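Local coordinates for SGNH hydrolase-type esterase domain-containing protein (Slackia heliotrinireducens DSM 20476, PDB 4S1P) that is of unknown function but probably hydrolyses ester bonds as a GDSL-like SGNH hydrolase, at residues A[100-105]-A[142-148]; A[11-15]-A[104-108]. All coordinates share one frame; numbering follows the deposited sequence.

Overall arrangement
Contacts 1 and 2 meet on one strand of a five-stranded parallel sheet, 100-105, and their centres lie about 12 Å apart. In chain order the piece 11-15 comes first, on the short helix that follows strand 4-10; strand 100-105 runs on into 106-108; and 142-148 closes the set. Contact 1 pairs strand 100-105 with 144-147, one of the two outermost strands, and contact 2 carries the C-terminal end of 100-105 across to helix 12-15. Y104 and G105 belong to both, and V148 CG1 packs 3.8 Å from W107 CZ3 between them. The sheet edge is thereby linked, through strand 100-105, to the short helix that starts with the putative catalytic serine, S12.

Contact 1 (A[100-105]-A[142-148]); sequences QPVIYG and GALLADV
I103 and L145 form the tight part of this strand pair: I103 CG2 presses on L145 CD1 at 3.5 Å, closer than ordinary carbon contact, as the two side chains cross. I103 CG2 lies anti to its own backbone nitrogen and CG1 beside it (chi1 -68°), an arrangement that gives one branch to L145 and turns the other to A143 CB. The methyl of A143, the ring of P101 and I103 share this face with helices 80-96 and 123-141. On the face bearing V102, Y104, L144 and A146 the fit is looser, with V102 CG1 4.4 Å from A146 CB, and helix 170-184 covers part of it. L144 and L145 are both partly exposed, and G142, where the segment begins, is exposed.

Between the faces runs a parallel ladder. I103 N donates to L144 O at 2.7 Å and I103 O accepts from A146 N, both nearly head-on to the carbonyls, after which G105 N bonds to A146 O and V148 N to G105 O. G105 suits its place, because a CB there would crowd A146 O and the CD1 methyl of L145.

The partly exposed end belongs to Q100. Bent at chi2 (65°), its chain brings NE2 within 2.9 Å of P101 O, on a lone pair in the carbonyl plane, and 3.1 Å from G142 O. Both acceptors lie close to the amide plane, so the two bonds fix the rotation of the amide while L144 CG rests 3.8 Å from NE2. With an alanine here, G142 O and P101 O would lose the side-chain donor, and the turn after helix 123-141 is likely to be held less firmly. P101 O also accepts from L144 N, so the side-chain amide adds polar bonding to one end of a strand pair whose side chains otherwise meet largely through apolar contact.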
loop_
_atom_site.group_PDB
_atom_site.type_symbol
_atom_site.label_atom_id
_atom_site.label_comp_id
_atom_site.label_asym_id
_atom_site.label_seq_id
_atom_site.Cartn_x
_atom_site.Cartn_y
_atom_site.Cartn_z
ATOM N N GLN A 100 -14.808 1.005 -1.636
ATOM C CA GLN A 100 -13.960 1.898 -2.397
ATOM C C GLN A 100 -12.480 1.449 -2.320
ATOM O O GLN A 100 -11.925 1.384 -1.232
ATOM C CB GLN A 100 -14.074 3.323 -1.862
ATOM C CG GLN A 100 -13.107 4.286 -2.509
ATOM C CD GLN A 100 -13.328 4.522 -3.991
ATOM O OE1 GLN A 100 -14.419 4.936 -4.405
ATOM N NE2 GLN A 100 -12.286 4.305 -4.802
ATOM N N PRO A 101 -11.862 1.125 -3.458
ATOM C CA PRO A 101 -10.442 0.770 -3.424
ATOM C C PRO A 101 -9.564 1.996 -3.186
ATOM O O PRO A 101 -9.866 3.100 -3.642
ATOM C CB PRO A 101 -10.194 0.141 -4.793
ATOM C CG PRO A 101 -11.291 0.633 -5.670
ATOM C CD PRO A 101 -12.473 0.922 -4.786
ATOM N N VAL A 102 -8.467 1.763 -2.458
ATOM C CA VAL A 102 -7.505 2.801 -2.095
ATOM C C VAL A 102 -6.109 2.262 -2.360
ATOM O O VAL A 102 -5.788 1.179 -1.882
ATOM C CB VAL A 102 -7.638 3.192 -0.599
ATOM C CG1 VAL A 102 -6.587 4.196 -0.177
ATOM C CG2 VAL A 102 -9.034 3.739 -0.315
ATOM N N ILE A 103 -5.296 3.013 -3.096
ATOM C CA ILE A 103 -3.923 2.643 -3.289
ATOM C C ILE A 103 -3.088 3.263 -2.164
ATOM O O ILE A 103 -3.105 4.484 -1.978
ATOM C CB ILE A 103 -3.394 3.128 -4.650
ATOM C CG1 ILE A 103 -4.079 2.353 -5.784
ATOM C CG2 ILE A 103 -1.870 3.032 -4.725
ATOM C CD1 ILE A 103 -3.971 3.055 -7.108
ATOM N N TYR A 104 -2.346 2.431 -1.433
ATOM C CA TYR A 104 -1.354 2.916 -0.456
ATOM C C TYR A 104 -0.098 3.147 -1.311
ATOM O O TYR A 104 0.657 2.209 -1.616
ATOM C CB TYR A 104 -1.193 1.888 0.640
ATOM C CG TYR A 104 -0.082 2.107 1.681
ATOM C CD1 TYR A 104 0.761 3.224 1.692
ATOM C CD2 TYR A 104 0.100 1.169 2.661
ATOM C CE1 TYR A 104 1.804 3.332 2.632
ATOM C CE2 TYR A 104 1.114 1.254 3.585
ATOM C CZ TYR A 104 1.961 2.343 3.587
ATOM O OH TYR A 104 2.994 2.418 4.488
ATOM N N GLY A 105 0.073 4.388 -1.769
ATOM C CA GLY A 105 1.219 4.722 -2.609
ATOM C C GLY A 105 2.430 4.814 -1.685
ATOM O O GLY A 105 2.431 5.568 -0.725
ATOM N N GLY A 142 -9.965 3.757 -10.826
ATOM C CA GLY A 142 -10.810 4.597 -10.002
ATOM C C GLY A 142 -10.523 4.503 -8.530
ATOM O O GLY A 142 -11.334 4.921 -7.713
ATOM N N ALA A 143 -9.368 3.985 -8.172
ATOM C CA ALA A 143 -8.988 3.913 -6.759
ATOM C C ALA A 143 -8.521 5.273 -6.270
ATOM O O ALA A 143 -7.912 6.042 -7.025
ATOM C CB ALA A 143 -7.898 2.867 -6.575
ATOM N N LEU A 144 -8.783 5.563 -5.000
ATOM C CA LEU A 144 -8.253 6.742 -4.402
ATOM C C LEU A 144 -6.761 6.512 -4.137
ATOM O O LEU A 144 -6.367 5.446 -3.752
ATOM C CB LEU A 144 -8.932 6.999 -3.059
ATOM C CG LEU A 144 -10.434 7.145 -3.095
ATOM C CD1 LEU A 144 -10.943 7.368 -1.674
ATOM C CD2 LEU A 144 -10.788 8.304 -4.033
ATOM N N LEU A 145 -5.937 7.512 -4.346
ATOM C CA LEU A 145 -4.499 7.391 -4.105
ATOM C C LEU A 145 -4.129 8.072 -2.812
ATOM O O LEU A 145 -4.305 9.290 -2.681
ATOM C CB LEU A 145 -3.678 7.999 -5.241
ATOM C CG LEU A 145 -2.167 7.940 -5.038
ATOM C CD1 LEU A 145 -1.644 6.518 -4.904
ATOM C CD2 LEU A 145 -1.445 8.632 -6.184
ATOM N N ALA A 146 -3.585 7.291 -1.885
ATOM C CA ALA A 146 -2.931 7.838 -0.695
ATOM C C ALA A 146 -1.447 7.961 -1.039
ATOM O O ALA A 146 -0.741 6.952 -1.029
ATOM C CB ALA A 146 -3.177 6.917 0.486
ATOM N N ASP A 147 -1.018 9.174 -1.427
ATOM C CA ASP A 147 0.307 9.400 -1.962
ATOM C C ASP A 147 1.252 9.667 -0.818
ATOM O O ASP A 147 1.451 10.804 -0.426
ATOM C CB ASP A 147 0.244 10.556 -2.951
ATOM C CG ASP A 147 1.558 10.839 -3.663
ATOM O OD1 ASP A 147 2.589 10.261 -3.270
ATOM O OD2 ASP A 147 1.573 11.657 -4.614
ATOM N N VAL A 148 1.865 8.614 -0.291
ATOM C CA VAL A 148 2.782 8.802 0.820
ATOM C C VAL A 148 4.161 9.262 0.319
ATOM O O VAL A 148 4.930 9.873 1.062
ATOM C CB VAL A 148 2.834 7.555 1.730
ATOM C CG1 VAL A 148 3.675 7.834 2.976
ATOM C CG2 VAL A 148 1.419 7.121 2.140
#

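Contact 2 (A[11-15]-A[104-108])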
loop_
_atom_site.group_PDB
_atom_site.type_symbol
_atom_site.label_atom_id
_atom_site.label_comp_id
_atom_site.label_asym_id
_atom_site.label_seq_id
_atom_site.Cartn_x
_atom_site.Cartn_y
_atom_site.Cartn_z
ATOM N N ASN A 11 2.142 -5.787 3.174
ATOM C CA ASN A 11 3.242 -6.494 3.806
ATOM C C ASN A 11 3.794 -5.643 4.932
ATOM O O ASN A 11 3.015 -4.903 5.556
ATOM C CB ASN A 11 4.228 -6.989 2.764
ATOM C CG ASN A 11 4.959 -5.888 2.055
ATOM O OD1 ASN A 11 5.061 -4.742 2.507
ATOM N ND2 ASN A 11 5.518 -6.250 0.915
ATOM N N SER A 12 5.076 -5.771 5.298
ATOM C CA SER A 12 5.550 -5.010 6.450
ATOM C C SER A 12 5.464 -3.490 6.266
ATOM O O SER A 12 5.430 -2.767 7.260
ATOM C CB SER A 12 6.964 -5.446 6.865
ATOM O OG SER A 12 7.896 -4.868 6.018
ATOM N N LEU A 13 5.365 -2.965 5.030
ATOM C CA LEU A 13 5.172 -1.508 4.914
ATOM C C LEU A 13 3.817 -1.071 5.468
ATOM O O LEU A 13 3.631 0.095 5.881
ATOM C CB LEU A 13 5.375 -1.014 3.482
ATOM C CG LEU A 13 6.828 -0.795 3.030
ATOM C CD1 LEU A 13 7.632 -2.070 2.994
ATOM C CD2 LEU A 13 6.838 -0.065 1.708
ATOM N N THR A 14 2.874 -2.004 5.492
ATOM C CA THR A 14 1.583 -1.769 6.127
ATOM C C THR A 14 1.625 -2.072 7.621
ATOM O O THR A 14 1.127 -1.280 8.405
ATOM C CB THR A 14 0.497 -2.631 5.449
ATOM O OG1 THR A 14 0.255 -2.108 4.143
ATOM C CG2 THR A 14 -0.833 -2.579 6.223
ATOM N N THR A 15 2.211 -3.199 8.025
ATOM C CA THR A 15 2.070 -3.650 9.404
ATOM C C THR A 15 3.089 -3.030 10.341
ATOM O O THR A 15 2.827 -2.996 11.557
ATOM C CB THR A 15 2.170 -5.168 9.514
ATOM O OG1 THR A 15 3.403 -5.622 8.949
ATOM C CG2 THR A 15 1.015 -5.848 8.816
ATOM N N TYR A 104 -2.346 2.431 -1.433
ATOM C CA TYR A 104 -1.354 2.916 -0.456
ATOM C C TYR A 104 -0.098 3.147 -1.311
ATOM O O TYR A 104 0.657 2.209 -1.616
ATOM C CB TYR A 104 -1.193 1.888 0.640
ATOM C CG TYR A 104 -0.082 2.107 1.681
ATOM C CD1 TYR A 104 0.761 3.224 1.692
ATOM C CD2 TYR A 104 0.100 1.169 2.661
ATOM C CE1 TYR A 104 1.804 3.332 2.632
ATOM C CE2 TYR A 104 1.114 1.254 3.585
ATOM C CZ TYR A 104 1.961 2.343 3.587
ATOM O OH TYR A 104 2.994 2.418 4.488
ATOM N N GLY A 105 0.073 4.388 -1.769
ATOM C CA GLY A 105 1.219 4.722 -2.609
ATOM C C GLY A 105 2.430 4.814 -1.685
ATOM O O GLY A 105 2.431 5.568 -0.725
ATOM N N THR A 106 3.449 4.047 -1.952
ATOM C CA THR A 106 4.660 4.081 -1.166
ATOM C C THR A 106 5.766 4.879 -1.903
ATOM O O THR A 106 5.558 5.522 -2.929
ATOM C CB THR A 106 5.111 2.648 -0.816
ATOM O OG1 THR A 106 5.507 1.941 -2.013
ATOM C CG2 THR A 106 3.998 1.847 -0.096
ATOM N N TRP A 107 6.945 4.833 -1.312
ATOM C CA TRP A 107 8.016 5.770 -1.584
ATOM C C TRP A 107 9.164 5.075 -2.325
ATOM O O TRP A 107 9.376 3.868 -2.167
ATOM C CB TRP A 107 8.518 6.359 -0.239
ATOM C CG TRP A 107 8.691 5.304 0.775
ATOM C CD1 TRP A 107 9.775 4.502 0.941
ATOM C CD2 TRP A 107 7.725 4.881 1.738
ATOM N NE1 TRP A 107 9.545 3.593 1.935
ATOM C CE2 TRP A 107 8.284 3.800 2.438
ATOM C CE3 TRP A 107 6.407 5.281 2.050
ATOM C CZ2 TRP A 107 7.598 3.131 3.439
ATOM C CZ3 TRP A 107 5.736 4.604 3.037
ATOM C CH2 TRP A 107 6.321 3.544 3.715
ATOM N N PRO A 108 9.951 5.848 -3.088
ATOM C CA PRO A 108 11.223 5.289 -3.559
ATOM C C PRO A 108 12.104 5.008 -2.343
ATOM O O PRO A 108 11.945 5.607 -1.314
ATOM C CB PRO A 108 11.834 6.433 -4.399
ATOM C CG PRO A 108 11.245 7.661 -3.813
ATOM C CD PRO A 108 9.849 7.290 -3.377
#
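Y104 and L13 come together through two torsions: the trans chi1 of Y104 (173°) swings CG away from the backbone nitrogen and sends the phenol toward helix 12-15, while L13 CG lies beside its own nitrogen (chi1 -81°) and carries CD2 over to T106 and W107. At the end of the phenol, Y104 OH donates to L13 O at 2.8 Å, approaching from above the carbonyl plane, 49° out of it, and so not on a lone pair. T14 OG1 sits at the edge of the same ring, 3.5 Å from Y104 CE2, a plain contact; the hydrogen bond of this hydroxyl is with Q70 OE1.

The apolar half of the contact belongs to L13. Its CD2 methyl meets W107 CZ2 at 3.7 Å, and the two side chains arrive from opposite directions. T106 CG2 is 3.9 Å from L13 CD2, the two side chains crossing at about a right angle. T106 also fills the corner between the two aromatic groups: CG2 lies 3.8 Å above one face of the Y104 ring, toward its rim, and CB sits over one face of the indole. W107 is held from outside by NE1 bonding to V166 O and by stacking on F152.

N11 caps the helix, OD1 accepting from L13 N at 3.1 Å, and also bonds to Q70. Its ND2 and the backbone nitrogen of S12 each hydrogen-bond to a bound molecule of unknown identity. S12 is probably the nucleophile of a Ser-His-Asp triad with H167 and D164, as in other SGNH hydrolases. The chemistry implies that this first turn is fixed on several counts, its L13 carbonyl by a phenol, its L13 amide by a capping asparagine and its leucine by apolar contact, which would probably keep the backbone beside S12 in place.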